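Local coordinates for protein yciO (Escherichia coli, PDB 1K7J), which is of unknown function but belongs to the SUA5 family, is a putative translation factor and may bind double-stranded RNA, at residues P12-R15 and L16-Q19. Numbering follows the deposited sequence.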
ATOM      1  N   PRO A  12       4.251  -8.981 -15.891  1.00 12.61           N
ATOM      2  CA  PRO A  12       3.580  -9.972 -15.043  1.00 11.55           C
ATOM      3  C   PRO A  12       2.631 -10.936 -15.748  1.00 11.12           C
ATOM      4  O   PRO A  12       1.785 -10.528 -16.546  1.00 11.49           O
ATOM      5  CB  PRO A  12       2.876  -9.110 -13.992  1.00 11.74           C
ATOM      6  CG  PRO A  12       2.630  -7.820 -14.713  1.00 12.59           C
ATOM      7  CD  PRO A  12       3.907  -7.609 -15.476  1.00 12.44           C
ATOM      8  N   GLN A  13       2.786 -12.220 -15.441  1.00 10.14           N
ATOM      9  CA  GLN A  13       1.941 -13.253 -16.030  1.00 10.32           C
ATOM     10  C   GLN A  13       0.528 -13.069 -15.489  1.00 10.38           C
ATOM     11  O   GLN A  13       0.303 -13.132 -14.281  1.00  9.86           O
ATOM     12  CB  GLN A  13       2.464 -14.651 -15.671  1.00 10.55           C
ATOM     13  CG  GLN A  13       3.887 -14.934 -16.153  1.00 10.86           C
ATOM     14  CD  GLN A  13       4.942 -14.679 -15.091  1.00 10.99           C
ATOM     15  OE1 GLN A  13       4.912 -13.662 -14.398  1.00 10.14           O
ATOM     16  NE2 GLN A  13       5.893 -15.603 -14.967  1.00 11.54           N
ATOM     17  N   GLN A  14      -0.424 -12.843 -16.387  1.00 10.68           N
ATOM     18  CA  GLN A  14      -1.807 -12.621 -15.981  1.00 10.96           C
ATOM     19  C   GLN A  14      -2.391 -13.771 -15.163  1.00 10.90           C
ATOM     20  O   GLN A  14      -3.188 -13.549 -14.250  1.00 11.24           O
ATOM     21  CB  GLN A  14      -2.682 -12.371 -17.209  1.00 11.41           C
ATOM     22  CG  GLN A  14      -4.015 -11.726 -16.882  1.00 12.08           C
ATOM     23  CD  GLN A  14      -3.849 -10.356 -16.259  1.00 12.43           C
ATOM     24  OE1 GLN A  14      -3.148  -9.498 -16.799  1.00 13.91           O
ATOM     25  NE2 GLN A  14      -4.499 -10.137 -15.120  1.00 12.42           N
ATOM     26  N   ARG A  15      -2.003 -14.999 -15.488  1.00 11.16           N
ATOM     27  CA  ARG A  15      -2.508 -16.163 -14.769  1.00 11.72           C
ATOM     28  C   ARG A  15      -2.188 -16.098 -13.277  1.00 11.24           C
ATOM     29  O   ARG A  15      -3.039 -16.399 -12.437  1.00 11.47           O
ATOM     30  CB  ARG A  15      -1.917 -17.444 -15.363  1.00 12.61           C
ATOM     31  CG  ARG A  15      -2.324 -18.716 -14.642  1.00 14.43           C
ATOM     32  CD  ARG A  15      -1.641 -19.926 -15.259  1.00 15.24           C
ATOM     33  NE  ARG A  15      -0.190 -19.877 -15.097  1.00 16.08           N
ATOM     34  CZ  ARG A  15       0.487 -20.550 -14.172  1.00 16.07           C
ATOM     35  NH1 ARG A  15      -0.155 -21.335 -13.317  1.00 16.36           N
ATOM     36  NH2 ARG A  15       1.809 -20.433 -14.101  1.00 16.21           N
ATOM     37  N   LEU A  16      -0.960 -15.705 -12.948  1.00 10.57           N
ATOM     38  CA  LEU A  16      -0.549 -15.624 -11.549  1.00 10.13           C
ATOM     39  C   LEU A  16      -1.147 -14.397 -10.866  1.00  9.65           C
ATOM     40  O   LEU A  16      -1.483 -14.440  -9.682  1.00  9.56           O
ATOM     41  CB  LEU A  16       0.979 -15.623 -11.446  1.00 10.35           C
ATOM     42  CG  LEU A  16       1.618 -16.922 -11.957  1.00 10.66           C
ATOM     43  CD1 LEU A  16       3.130 -16.860 -11.810  1.00 10.98           C
ATOM     44  CD2 LEU A  16       1.051 -18.106 -11.178  1.00 11.39           C
ATOM     45  N   ILE A  17      -1.285 -13.306 -11.613  1.00  9.51           N
ATOM     46  CA  ILE A  17      -1.894 -12.099 -11.066  1.00  9.38           C
ATOM     47  C   ILE A  17      -3.338 -12.442 -10.696  1.00  9.54           C
ATOM     48  O   ILE A  17      -3.812 -12.100  -9.612  1.00  9.11           O
ATOM     49  CB  ILE A  17      -1.900 -10.950 -12.103  1.00  8.43           C
ATOM     50  CG1 ILE A  17      -0.478 -10.428 -12.314  1.00  8.70           C
ATOM     51  CG2 ILE A  17      -2.826  -9.825 -11.646  1.00  8.63           C
ATOM     52  CD1 ILE A  17       0.131  -9.762 -11.081  1.00  8.49           C
ATOM     53  N   ASN A  18      -4.032 -13.133 -11.596  1.00 10.20           N
ATOM     54  CA  ASN A  18      -5.419 -13.509 -11.340  1.00 10.74           C
ATOM     55  C   ASN A  18      -5.542 -14.422 -10.125  1.00 10.64           C
ATOM     56  O   ASN A  18      -6.428 -14.237  -9.290  1.00 10.84           O
ATOM     57  CB  ASN A  18      -6.037 -14.176 -12.575  1.00 11.80           C
ATOM     58  CG  ASN A  18      -6.301 -13.188 -13.700  1.00 12.74           C
ATOM     59  OD1 ASN A  18      -6.251 -11.974 -13.497  1.00 13.17           O
ATOM     60  ND2 ASN A  18      -6.596 -13.705 -14.889  1.00 14.06           N
ATOM     61  N   GLN A  19      -4.651 -15.403 -10.014  1.00 10.92           N
ATOM     62  CA  GLN A  19      -4.693 -16.303  -8.868  1.00 11.17           C
ATOM     63  C   GLN A  19      -4.450 -15.531  -7.571  1.00 10.51           C
ATOM     64  O   GLN A  19      -5.075 -15.807  -6.548  1.00 10.91           O
ATOM     65  CB  GLN A  19      -3.657 -17.419  -9.019  1.00 12.75           C
ATOM     66  CG  GLN A  19      -4.075 -18.504  -9.995  1.00 15.54           C
ATOM     67  CD  GLN A  19      -3.051 -19.615 -10.101  1.00 17.36           C
ATOM     68  OE1 GLN A  19      -2.554 -20.115  -9.091  1.00 18.27           O
ATOM     69  NE2 GLN A  19      -2.739 -20.020 -11.329  1.00 18.52           N
TER
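Gln14 and Asn18, one helical turn apart, are joined twice. The backbone N of Asn18 donates to Gln14 O at 2.8 Å, and the side chains repeat the i to i+4 link at the surface, Gln14 NE2 giving a nearly straight bond to Asn18 OD1 at 3.0 Å. The acceptor lies in the amide plane of Gln14, yet the donor stands above the carbonyl plane of Asn18, the two amides being turned 49° from each other. Gln14 leaves the helix with CG opposite the backbone N and then bends at chi2, which carries NE2 to Asn18 OD1. The pair lies in the first turns of helix 14-25, where Gln13 is the N-cap residue and its O accepts Ile17 N at 3.1 Å and, weakly, Leu16 N. The side-chain OE1 of Gln13 is hydrogen-bonded to the backbone N of His8, before the helix. Next along, Gln19 N binds Arg15 O, and the Arg15 and Gln19 side chains run alongside each other. A bend at chi3 (64°) turns the guanidinium so that Leu16 CD2 lies over one face, offset toward its rim and 3.9 Å from Arg15 CZ. On the inner side, Pro12 CB meets Ile17 CG1 at 4.0 Å, and both residues pack on helix 127-136.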